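Long-range contacts in LPG0439 HIT-related domain-containing protein (Legionella pneumophila subsp. pneumophila, PDB 5L0L), which is of unknown function but contains a domain related to the histidine-triad (HIT) family, many members of which bind nucleotides and act on their phosphate groups: residues F5-Y10 and F67-Y71; G103-Q107 and G119-S125; Y49-Y55 and M126-W132; A22-A27 and V39-P43. One frame throughout, in Å; residues are numbered along the deposited sequence.

The four contacts run across the fold from its N-terminal edge to the middle of the large antiparallel sheet. Contacts 1 and 2 are loop meetings beside the small three-stranded sheet, their centres about 9 Å apart and joined through Tyr-10 with Ser-120 and Asn-68 with Ser-125. Contact 3 lies close to the centre of the chain, about 15 Å from contact 2, and shares its sulfate. Contact 4 pairs strands 25-31 and 35-41, the latter lying beside strand 51-58 of contact 3 in the sheet. Along the chain, contact 4 closes first within the span of contact 1, whereas residues 126-132 return last to complete contact 3 and present two histidines to the anion.

Contact 1. Residues F5-Y10 and F67-Y71; sequences FLKHEY and FNRPY
Phe-5 lays its ring along the backbone of Asn-68, Arg-69 and Pro-70, and its atoms follow that chain in order. CB starts 3.5 Å from Asn-68 O, and CG stays near the same oxygen. A chi1 of -66°, with CG opposite the carbonyl carbon, aims the ring down the other segment. CD1 then meets Asn-68 C at 3.4 Å, CE1 comes equally near Arg-69 C, and at the tip CZ touches Pro-70 CD at 3.5 Å. Arg-69 CA and Pro-70 CD lie over one face of the ring as CH-pi contacts, the proline carbon 3.9 Å from the Phe-5 centroid. Both segments are loops: residues 5-10 leave strand 3-5 of the small sheet, and residues 67-71 follow strand 51-58, so the contact joins the chain just after strand 3-5 to the loop that leads into helix 73-92. Asn-68 CB packs against Leu-6 O at 3.4 Å. Its ND2 reaches the edge of the Tyr-10 ring and donates to Tyr-10 OH over 3.0 Å, nearly straight at 170° and in the amide plane. OD1 accepts from Ser-125 N, so both ends of the amide are engaged and its rotation is fixed, while Tyr-10 OH also bonds Ser-120 O. Phe-67 turns an edge toward the face of the same Tyr-10 ring in an offset edge-to-face pair, the planes 84° apart.

Contact 2. Residues G103-Q107 and G119-S125; sequences GNNSQ and GSEEEPS. With SO4 (sulfate ion), chain C.
Ser-106 pushes its side chain into the bend of residues 123-125, with CB against the carbonyl oxygens of Glu-123 and Pro-124 and OG 3.5 Å from Ser-125 CA. A chi1 of 57° holds that OG between its own backbone N and carbonyl carbon, where it faces the Ser-125 side chain without touching its hydroxyl. One water joins the two instead, 2.8 Å from Ser-106 OG, and it also accepts from Gln-107 NE2. Glu-123 comes in from the other flank: fully extended, it carries its carboxylate alongside Asn-105, OE1 3.8 Å from Asn-105 CB. A second water accepts from Asn-105 ND2 and donates to Glu-123 OE2 and to sulfate O1, linking the two polar ends through solvent. The other end of the Asn-105 amide, OD1, accepts from Lys-161 N. The two segments flank the hairpin of strands 107-110 and 115-118, and at its base Gly-119 N donates to Ser-106 O over 2.7 Å. Just after that glycine, Ser-120 OG accepts from Glu-123 N at 3.0 Å, an ST motif at the turn that brings Glu-123 back toward Ser-106. Two backbone amides of residues 103-107 bind the sulfate, which is probably from the crystallisation liquor. Gly-103 N donates to its O3 over 2.8 Å, and Asn-105 N reaches O2 over the same distance. His-128 and His-130 bind the anion too, an arrangement consistent with a phosphate site as in HIT proteins. Nearby, Asn-104 OD1 accepts from Gln-98 of the second subunit.

Contact 3. Residues Y49-Y55 and M126-W132; sequences YRIIIRY and MLHLHMW. With SO4 (sulfate ion), chain C.
Strands 51-55 and 128-132 pair antiparallel, Ile-51 opposite Met-131 and Ile-53 opposite Leu-129, in the third and second strands of the six-stranded antiparallel sheet, counted from the 96-101 edge. His-128 and His-130 probably match the second and third histidines of the HIT motif, with Met-126 at the first position. Five backbone hydrogen bonds hold the ladder, from Ile-51 N to Met-131 O at one end to Tyr-55 N to Leu-127 O at the other. On the face of Ile-51 and Ile-53 the interactions are apolar: Ile-51 CG1 lies beside Met-131 CB at 3.7 Å, Ile-53 CD1 meets Leu-129 CD1 at 4.0 Å, and helix 73-92 packs against Ile-51, Ile-53 and Met-131. The polar contacts gather on the face of Ile-52, His-128 and His-130. His-128 ND1 donates to Met-126 O over 2.8 Å in its ring plane, though from above the carbonyl plane. That bond fixes the ring's rotation and points NE2 at sulfate O1, 2.9 Å away. His-130 NE2 donates to O3 of the same ion, also over 2.9 Å, while its ND1 bonds a water that accepts from Arg-50 NE and donates to Ile-51 O. The Arg-50 guanidinium is held beyond this by a salt bridge to Asp-45. Arg-54 bends at chi2 (-91°), and its NE donates to Tyr-55 O while NH2 reaches Ser-16 O. Over the centre of one face of that guanidinium sits SE of selenomethionine Met-126, 3.6 Å from Arg-54 CZ.

Contact 4. Residues A22-A27 and V39-P43; sequences AGTSIA and VILNP
At a chi1 of 69° Thr-24 tucks OG1 over its own backbone, within reach of Leu-41 O. The hydroxyl donates to that oxygen over 2.7 Å, in the carbonyl plane. Leu-41 N returns a bond to Thr-24 O at 2.9 Å, so a side chain and a backbone group together pair the two residues. In Ile-26 a chi1 of -62° carries CG1 to the side of the backbone N and sends CD1 between Val-39 and Leu-41, 4.0 Å from Val-39 CG1 and about as far from Leu-41 CG. This is the open end of the hairpin made by strands 25-31 and 35-41 in the large antiparallel sheet, and a classic beta bulge interrupts it. Ile-26 and Ala-27 both face Val-39 and share its one carbonyl oxygen. Ile-26 N donates to Val-39 O at 2.9 Å. Ala-27 N donates to Val-39 O at 3.2 Å. Both donors lie in its carbonyl plane. Regular pairing resumes where Val-39 N donates to Ala-27 O over 2.9 Å. At the bulge the Ile-26 side chain lies on the apolar side of the hairpin, where it also meets Phe-186 of helix 176-194 and Ile-51 of the next strand but one. On the other face Ile-40 CG2 rests 3.8 Å from Ser-25 CA, and the Ile-40 side chain crosses that of Thr-24. At the outer end of the contact, Ala-22 CB touches the Pro-43 ring at CB, 3.9 Å away.

Contact 1. Residues F5-Y10 and F67-Y71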
# COMPACT_ATOMS: atom_id res chain seq x y z
N PHE A 5 -1.84 22.27 5.69
CA PHE A 5 -2.76 21.46 6.48
C PHE A 5 -3.93 22.29 6.98
O PHE A 5 -3.74 23.36 7.57
CB PHE A 5 -2.02 20.85 7.64
CG PHE A 5 -0.99 19.85 7.23
CD1 PHE A 5 -1.34 18.52 7.02
CD2 PHE A 5 0.33 20.24 7.01
CE1 PHE A 5 -0.39 17.59 6.63
CE2 PHE A 5 1.29 19.31 6.61
CZ PHE A 5 0.93 17.98 6.42
N LEU A 6 -5.14 21.78 6.77
CA LEU A 6 -6.34 22.42 7.30
C LEU A 6 -6.29 22.50 8.82
O LEU A 6 -5.87 21.55 9.49
CB LEU A 6 -7.60 21.67 6.88
CG LEU A 6 -8.94 22.37 7.16
CD1 LEU A 6 -9.18 23.52 6.19
CD2 LEU A 6 -10.09 21.37 7.10
N LYS A 7 -6.68 23.65 9.36
CA LYS A 7 -6.89 23.81 10.81
C LYS A 7 -8.39 23.85 11.02
O LYS A 7 -9.05 24.74 10.49
CB LYS A 7 -6.24 25.09 11.35
CG LYS A 7 -4.79 24.94 11.81
CD LYS A 7 -3.82 24.95 10.63
CE LYS A 7 -2.44 24.42 10.99
NZ LYS A 7 -1.60 24.24 9.77
N HIS A 8 -8.91 22.88 11.77
CA HIS A 8 -10.35 22.69 11.92
C HIS A 8 -10.72 21.82 13.13
O HIS A 8 -9.98 20.90 13.49
CB HIS A 8 -10.94 22.08 10.65
CG HIS A 8 -12.44 22.08 10.62
ND1 HIS A 8 -13.19 20.98 10.99
CD2 HIS A 8 -13.32 23.05 10.32
CE1 HIS A 8 -14.47 21.27 10.88
NE2 HIS A 8 -14.58 22.52 10.48
N GLU A 9 -11.86 22.13 13.74
CA GLU A 9 -12.38 21.45 14.93
C GLU A 9 -13.54 20.54 14.50
O GLU A 9 -14.55 21.02 13.98
CB GLU A 9 -12.85 22.53 15.93
CG GLU A 9 -13.87 22.11 16.99
CD GLU A 9 -13.24 21.45 18.20
OE1 GLU A 9 -12.50 20.45 18.01
OE2 GLU A 9 -13.50 21.92 19.33
N TYR A 10 -13.38 19.22 14.70
CA TYR A 10 -14.42 18.24 14.34
C TYR A 10 -15.21 17.83 15.59
O TYR A 10 -14.63 17.68 16.67
CB TYR A 10 -13.77 16.99 13.68
CG TYR A 10 -12.93 17.30 12.44
CD1 TYR A 10 -11.57 17.66 12.57
CD2 TYR A 10 -13.48 17.27 11.15
CE1 TYR A 10 -10.81 17.97 11.45
CE2 TYR A 10 -12.72 17.57 10.02
CZ TYR A 10 -11.39 17.92 10.18
OH TYR A 10 -10.62 18.22 9.08
N PHE A 67 -4.99 14.26 13.44
CA PHE A 67 -5.57 14.73 12.18
C PHE A 67 -4.74 15.83 11.58
O PHE A 67 -4.08 16.61 12.29
CB PHE A 67 -6.98 15.31 12.36
CG PHE A 67 -8.02 14.36 12.86
CD1 PHE A 67 -7.91 12.97 12.71
CD2 PHE A 67 -9.18 14.87 13.47
CE1 PHE A 67 -8.92 12.13 13.18
CE2 PHE A 67 -10.18 14.03 13.94
CZ PHE A 67 -10.05 12.65 13.78
N ASN A 68 -4.75 15.91 10.25
CA ASN A 68 -4.26 17.09 9.53
C ASN A 68 -2.85 17.53 9.92
O ASN A 68 -2.60 18.69 10.27
CB ASN A 68 -5.27 18.25 9.70
CG ASN A 68 -6.67 17.89 9.21
OD1 ASN A 68 -6.86 16.98 8.41
ND2 ASN A 68 -7.66 18.59 9.70
N ARG A 69 -1.91 16.60 9.83
CA ARG A 69 -0.54 16.91 10.15
C ARG A 69 0.39 15.90 9.49
O ARG A 69 -0.08 14.80 9.10
CB ARG A 69 -0.33 16.91 11.67
CG ARG A 69 -0.57 15.59 12.39
CD ARG A 69 0.12 15.63 13.76
NE ARG A 69 -0.13 14.45 14.60
CZ ARG A 69 0.55 13.30 14.55
NH1 ARG A 69 1.53 13.12 13.64
NH2 ARG A 69 0.27 12.33 15.43
N PRO A 70 1.68 16.24 9.39
CA PRO A 70 2.63 15.22 9.01
C PRO A 70 2.66 14.08 10.01
O PRO A 70 2.49 14.28 11.25
CB PRO A 70 3.99 15.97 9.05
CG PRO A 70 3.65 17.42 8.88
CD PRO A 70 2.34 17.56 9.61
N TYR A 71 2.94 12.89 9.49
CA TYR A 71 3.10 11.70 10.31
C TYR A 71 4.57 11.36 10.38
O TYR A 71 5.31 11.50 9.41
CB TYR A 71 2.22 10.52 9.77
CG TYR A 71 0.77 10.90 9.84
CD1 TYR A 71 0.12 11.01 11.06
CD2 TYR A 71 0.08 11.25 8.69
CE1 TYR A 71 -1.18 11.45 11.13
CE2 TYR A 71 -1.22 11.66 8.75
CZ TYR A 71 -1.84 11.80 9.97
OH TYR A 71 -3.13 12.25 10.00

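Contact 2. Residues G103-Q107 and G119-S125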
# COMPACT_ATOMS: atom_id res chain seq x y z
N GLY A 103 -5.52 8.58 0.51
CA GLY A 103 -5.92 9.86 1.10
C GLY A 103 -6.53 10.88 0.14
O GLY A 103 -6.70 12.04 0.55
N ASN A 104 -6.91 10.47 -1.08
CA ASN A 104 -7.42 11.42 -2.06
C ASN A 104 -8.66 12.17 -1.58
O ASN A 104 -8.87 13.36 -1.92
CB ASN A 104 -7.78 10.73 -3.35
CG ASN A 104 -6.58 10.09 -4.02
OD1 ASN A 104 -5.48 10.68 -4.10
ND2 ASN A 104 -6.77 8.87 -4.46
N ASN A 105 -9.48 11.48 -0.80
CA ASN A 105 -10.74 12.09 -0.36
C ASN A 105 -10.59 13.13 0.74
O ASN A 105 -11.59 13.71 1.13
CB ASN A 105 -11.73 11.00 0.07
CG ASN A 105 -12.17 10.15 -1.08
OD1 ASN A 105 -12.08 10.56 -2.25
ND2 ASN A 105 -12.66 8.97 -0.78
N SER A 106 -9.40 13.34 1.26
CA SER A 106 -9.11 14.44 2.19
C SER A 106 -7.94 15.31 1.68
O SER A 106 -7.26 15.99 2.45
CB SER A 106 -8.80 13.88 3.59
OG SER A 106 -7.72 12.96 3.58
N GLN A 107 -7.72 15.29 0.37
CA GLN A 107 -6.67 16.10 -0.27
C GLN A 107 -7.28 16.90 -1.42
O GLN A 107 -8.14 16.41 -2.14
CB GLN A 107 -5.53 15.22 -0.78
CG GLN A 107 -4.74 14.54 0.33
CD GLN A 107 -3.94 13.34 -0.11
OE1 GLN A 107 -3.75 13.09 -1.30
NE2 GLN A 107 -3.52 12.54 0.86
N GLY A 119 -6.64 17.82 4.39
CA GLY A 119 -7.77 17.92 5.29
C GLY A 119 -8.90 18.68 4.65
O GLY A 119 -8.67 19.57 3.84
N SER A 120 -10.12 18.31 5.00
CA SER A 120 -11.33 19.03 4.58
C SER A 120 -12.29 19.13 5.77
O SER A 120 -12.15 18.41 6.75
CB SER A 120 -12.05 18.35 3.41
OG SER A 120 -12.66 17.12 3.81
N GLU A 121 -13.27 20.01 5.62
CA GLU A 121 -14.31 20.24 6.62
C GLU A 121 -15.11 18.96 6.87
O GLU A 121 -15.43 18.64 8.01
CB GLU A 121 -15.28 21.35 6.17
CG GLU A 121 -14.67 22.69 5.71
CD GLU A 121 -14.47 23.69 6.84
OE1 GLU A 121 -15.46 24.34 7.26
OE2 GLU A 121 -13.31 23.86 7.27
N GLU A 122 -15.39 18.21 5.79
CA GLU A 122 -16.18 16.96 5.85
C GLU A 122 -15.38 15.76 6.33
O GLU A 122 -15.94 14.83 6.90
CB GLU A 122 -16.76 16.60 4.47
CG GLU A 122 -17.51 17.72 3.76
CD GLU A 122 -16.68 18.38 2.67
OE1 GLU A 122 -16.89 18.01 1.48
OE2 GLU A 122 -15.81 19.24 2.98
N GLU A 123 -14.07 15.76 6.08
CA GLU A 123 -13.25 14.60 6.36
C GLU A 123 -11.83 15.02 6.80
O GLU A 123 -11.09 15.62 6.00
CB GLU A 123 -13.22 13.73 5.09
CG GLU A 123 -12.39 12.46 5.18
CD GLU A 123 -12.61 11.53 4.00
OE1 GLU A 123 -13.61 11.68 3.25
OE2 GLU A 123 -11.77 10.63 3.81
N PRO A 124 -11.44 14.72 8.04
CA PRO A 124 -10.04 15.01 8.39
C PRO A 124 -9.11 14.10 7.61
O PRO A 124 -9.52 13.00 7.21
CB PRO A 124 -9.97 14.69 9.88
CG PRO A 124 -11.09 13.74 10.13
CD PRO A 124 -12.18 14.12 9.17
N SER A 125 -7.88 14.56 7.37
CA SER A 125 -6.83 13.71 6.90
C SER A 125 -6.33 12.89 8.10
O SER A 125 -5.94 13.45 9.13
CB SER A 125 -5.71 14.52 6.26
OG SER A 125 -4.57 13.71 5.98
S SO4 C . -9.08 7.71 0.83
O1 SO4 C . -9.79 7.50 2.13
O2 SO4 C . -9.12 9.16 0.69
O3 SO4 C . -7.81 7.07 1.13
O4 SO4 C . -10.05 6.98 0.00
O HOH W 1 -12.75 8.59 2.33
O HOH W 2 -4.92 12.79 3.47
O HOH W 3 -8.97 10.54 3.23

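Contact 3. Residues Y49-Y55 and M126-W132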
# COMPACT_ATOMS: atom_id res chain seq x y z
N TYR A 49 -14.14 -7.59 0.49
CA TYR A 49 -14.10 -7.53 1.95
C TYR A 49 -13.15 -6.41 2.42
O TYR A 49 -12.32 -6.62 3.29
CB TYR A 49 -13.68 -8.89 2.55
CG TYR A 49 -14.39 -10.14 2.04
CD1 TYR A 49 -15.71 -10.12 1.59
CD2 TYR A 49 -13.73 -11.35 2.03
CE1 TYR A 49 -16.33 -11.27 1.13
CE2 TYR A 49 -14.35 -12.52 1.63
CZ TYR A 49 -15.64 -12.49 1.17
OH TYR A 49 -16.24 -13.62 0.72
N ARG A 50 -13.27 -5.21 1.81
CA ARG A 50 -12.37 -4.10 2.13
C ARG A 50 -12.32 -3.82 3.63
O ARG A 50 -13.40 -3.74 4.28
CB ARG A 50 -12.84 -2.82 1.45
CG ARG A 50 -12.41 -2.63 0.03
CD ARG A 50 -13.08 -1.38 -0.55
NE ARG A 50 -12.47 -0.16 -0.05
CZ ARG A 50 -12.63 1.05 -0.61
NH1 ARG A 50 -13.47 1.24 -1.63
NH2 ARG A 50 -11.96 2.09 -0.12
N ILE A 51 -11.11 -3.62 4.15
CA ILE A 51 -10.91 -3.06 5.48
C ILE A 51 -10.20 -1.71 5.39
O ILE A 51 -9.58 -1.37 4.38
CB ILE A 51 -10.11 -3.99 6.41
CG1 ILE A 51 -8.72 -4.25 5.84
CG2 ILE A 51 -10.91 -5.25 6.70
CD1 ILE A 51 -7.78 -4.95 6.80
N ILE A 52 -10.35 -0.92 6.45
CA ILE A 52 -9.56 0.31 6.65
C ILE A 52 -8.73 0.08 7.91
O ILE A 52 -9.24 -0.35 8.95
CB ILE A 52 -10.46 1.52 6.86
CG1 ILE A 52 -11.43 1.69 5.68
CG2 ILE A 52 -9.63 2.80 7.07
CD1 ILE A 52 -12.58 2.64 5.96
N ILE A 53 -7.44 0.36 7.80
CA ILE A 53 -6.52 0.31 8.92
C ILE A 53 -6.16 1.76 9.16
O ILE A 53 -5.68 2.44 8.23
CB ILE A 53 -5.26 -0.49 8.58
CG1 ILE A 53 -5.64 -1.91 8.16
CG2 ILE A 53 -4.28 -0.46 9.77
CD1 ILE A 53 -4.47 -2.79 7.79
N ARG A 54 -6.45 2.24 10.38
CA ARG A 54 -6.35 3.65 10.69
C ARG A 54 -5.57 3.90 11.98
O ARG A 54 -5.74 3.21 12.98
CB ARG A 54 -7.76 4.26 10.76
CG ARG A 54 -7.83 5.70 11.29
CD ARG A 54 -8.03 5.71 12.77
NE ARG A 54 -8.26 7.05 13.32
CZ ARG A 54 -9.46 7.62 13.53
NH1 ARG A 54 -10.61 7.00 13.23
NH2 ARG A 54 -9.50 8.83 14.06
N TYR A 55 -4.71 4.92 11.93
CA TYR A 55 -3.94 5.31 13.11
C TYR A 55 -4.84 6.17 13.98
O TYR A 55 -5.31 7.22 13.52
CB TYR A 55 -2.73 6.12 12.65
CG TYR A 55 -1.91 6.74 13.75
CD1 TYR A 55 -1.51 6.00 14.85
CD2 TYR A 55 -1.48 8.07 13.65
CE1 TYR A 55 -0.73 6.58 15.87
CE2 TYR A 55 -0.70 8.65 14.65
CZ TYR A 55 -0.35 7.90 15.76
OH TYR A 55 0.45 8.48 16.76
N MSE A 126 -6.39 11.56 7.96
CA MSE A 126 -5.94 10.61 8.96
C MSE A 126 -4.92 9.72 8.33
O MSE A 126 -4.97 9.47 7.10
CB MSE A 126 -7.10 9.73 9.41
CG MSE A 126 -8.23 10.50 10.03
SE MSE A 126 -9.71 9.20 10.29
CE MSE A 126 -10.72 9.76 8.74
N LEU A 127 -3.97 9.21 9.10
CA LEU A 127 -3.03 8.20 8.57
C LEU A 127 -3.79 6.87 8.48
O LEU A 127 -4.23 6.34 9.48
CB LEU A 127 -1.82 8.06 9.46
CG LEU A 127 -0.78 7.00 9.08
CD1 LEU A 127 -0.16 7.29 7.74
CD2 LEU A 127 0.27 6.89 10.19
N HIS A 128 -3.99 6.38 7.27
CA HIS A 128 -4.83 5.18 7.09
C HIS A 128 -4.57 4.57 5.75
O HIS A 128 -4.12 5.25 4.83
CB HIS A 128 -6.34 5.50 7.27
CG HIS A 128 -6.96 6.26 6.13
ND1 HIS A 128 -6.62 7.56 5.81
CD2 HIS A 128 -7.85 5.87 5.19
CE1 HIS A 128 -7.33 7.96 4.77
NE2 HIS A 128 -8.08 6.94 4.36
N LEU A 129 -4.88 3.28 5.62
CA LEU A 129 -4.80 2.62 4.35
C LEU A 129 -5.93 1.62 4.19
O LEU A 129 -6.61 1.27 5.15
CB LEU A 129 -3.44 1.97 4.11
CG LEU A 129 -2.91 0.84 4.98
CD1 LEU A 129 -3.56 -0.50 4.65
CD2 LEU A 129 -1.40 0.73 4.81
N HIS A 130 -6.11 1.20 2.95
CA HIS A 130 -7.19 0.30 2.53
C HIS A 130 -6.56 -1.03 2.16
O HIS A 130 -5.50 -1.06 1.56
CB HIS A 130 -7.88 0.84 1.28
CG HIS A 130 -8.43 2.21 1.47
ND1 HIS A 130 -9.64 2.44 2.07
CD2 HIS A 130 -7.89 3.43 1.21
CE1 HIS A 130 -9.84 3.74 2.17
NE2 HIS A 130 -8.81 4.37 1.61
N MSE A 131 -7.25 -2.12 2.47
CA MSE A 131 -6.78 -3.46 2.11
C MSE A 131 -8.00 -4.28 1.69
O MSE A 131 -9.12 -4.06 2.20
CB MSE A 131 -6.03 -4.09 3.28
CG MSE A 131 -5.51 -5.46 2.94
SE MSE A 131 -4.45 -6.26 4.41
CE MSE A 131 -3.00 -4.95 4.46
N TRP A 132 -7.82 -5.17 0.72
CA TRP A 132 -8.92 -5.99 0.22
C TRP A 132 -8.36 -7.23 -0.43
O TRP A 132 -7.12 -7.38 -0.56
CB TRP A 132 -9.79 -5.18 -0.78
CG TRP A 132 -9.00 -4.73 -1.97
CD1 TRP A 132 -8.94 -5.34 -3.18
CD2 TRP A 132 -8.14 -3.58 -2.05
NE1 TRP A 132 -8.06 -4.67 -4.01
CE2 TRP A 132 -7.57 -3.58 -3.35
CE3 TRP A 132 -7.79 -2.55 -1.16
CZ2 TRP A 132 -6.69 -2.59 -3.79
CZ3 TRP A 132 -6.87 -1.61 -1.58
CH2 TRP A 132 -6.32 -1.63 -2.88
S SO4 C . -9.08 7.71 0.83
O1 SO4 C . -9.79 7.50 2.13
O2 SO4 C . -9.12 9.16 0.69
O3 SO4 C . -7.81 7.07 1.13
O4 SO4 C . -10.05 6.98 0.00
O HOH W 4 -11.17 0.14 2.49
O HOH W 5 -4.45 9.61 11.93

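Contact 4. Residues A22-A27 and V39-P43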
# COMPACT_ATOMS: atom_id res chain seq x y z
N ALA A 22 -20.50 2.92 13.17
CA ALA A 22 -20.92 2.22 11.95
C ALA A 22 -21.11 0.71 12.15
O ALA A 22 -21.74 0.07 11.31
CB ALA A 22 -19.95 2.51 10.80
N GLY A 23 -20.54 0.15 13.23
CA GLY A 23 -20.73 -1.25 13.61
C GLY A 23 -19.87 -2.20 12.81
O GLY A 23 -20.28 -3.33 12.52
N THR A 24 -18.68 -1.74 12.41
CA THR A 24 -17.82 -2.56 11.55
C THR A 24 -16.43 -2.83 12.12
O THR A 24 -15.57 -3.35 11.42
CB THR A 24 -17.68 -1.97 10.13
OG1 THR A 24 -16.92 -0.76 10.16
CG2 THR A 24 -19.04 -1.68 9.53
N SER A 25 -16.23 -2.56 13.40
CA SER A 25 -14.90 -2.73 13.97
C SER A 25 -14.52 -4.21 14.19
O SER A 25 -15.29 -4.99 14.78
CB SER A 25 -14.79 -1.91 15.27
OG SER A 25 -13.48 -2.06 15.79
N ILE A 26 -13.33 -4.56 13.73
CA ILE A 26 -12.73 -5.87 13.92
C ILE A 26 -11.84 -5.86 15.17
O ILE A 26 -11.97 -6.76 16.01
CB ILE A 26 -11.91 -6.31 12.70
CG1 ILE A 26 -12.84 -6.43 11.47
CG2 ILE A 26 -11.13 -7.60 12.97
CD1 ILE A 26 -12.11 -6.40 10.13
N ALA A 27 -10.94 -4.90 15.27
CA ALA A 27 -9.92 -4.91 16.36
C ALA A 27 -9.24 -3.58 16.54
O ALA A 27 -9.26 -2.73 15.64
CB ALA A 27 -8.86 -5.99 16.11
N VAL A 39 -8.72 -1.46 13.05
CA VAL A 39 -8.99 -2.24 11.87
C VAL A 39 -10.50 -2.42 11.79
O VAL A 39 -11.10 -3.02 12.70
CB VAL A 39 -8.28 -3.60 11.91
CG1 VAL A 39 -8.65 -4.41 10.69
CG2 VAL A 39 -6.76 -3.40 12.07
N ILE A 40 -11.14 -1.91 10.73
CA ILE A 40 -12.59 -2.01 10.58
C ILE A 40 -12.93 -2.46 9.16
O ILE A 40 -12.16 -2.21 8.22
CB ILE A 40 -13.34 -0.67 10.92
CG1 ILE A 40 -13.18 0.36 9.80
CG2 ILE A 40 -12.85 -0.09 12.24
CD1 ILE A 40 -13.98 1.63 10.03
N LEU A 41 -14.07 -3.13 8.97
CA LEU A 41 -14.57 -3.32 7.61
C LEU A 41 -15.06 -1.96 7.10
O LEU A 41 -15.62 -1.15 7.86
CB LEU A 41 -15.68 -4.37 7.53
CG LEU A 41 -15.23 -5.80 7.64
CD1 LEU A 41 -16.46 -6.68 7.90
CD2 LEU A 41 -14.51 -6.28 6.38
N ASN A 42 -14.82 -1.70 5.82
CA ASN A 42 -15.24 -0.44 5.22
C ASN A 42 -16.77 -0.34 5.26
O ASN A 42 -17.45 -1.19 4.67
CB ASN A 42 -14.72 -0.34 3.79
CG ASN A 42 -14.93 1.03 3.20
OD1 ASN A 42 -16.06 1.55 3.20
ND2 ASN A 42 -13.87 1.64 2.69
N PRO A 43 -17.33 0.68 5.95
CA PRO A 43 -18.79 0.71 6.10
C PRO A 43 -19.56 1.00 4.83
O PRO A 43 -20.75 0.70 4.79
CB PRO A 43 -19.05 1.85 7.11
CG PRO A 43 -17.75 2.50 7.36
CD PRO A 43 -16.64 1.71 6.76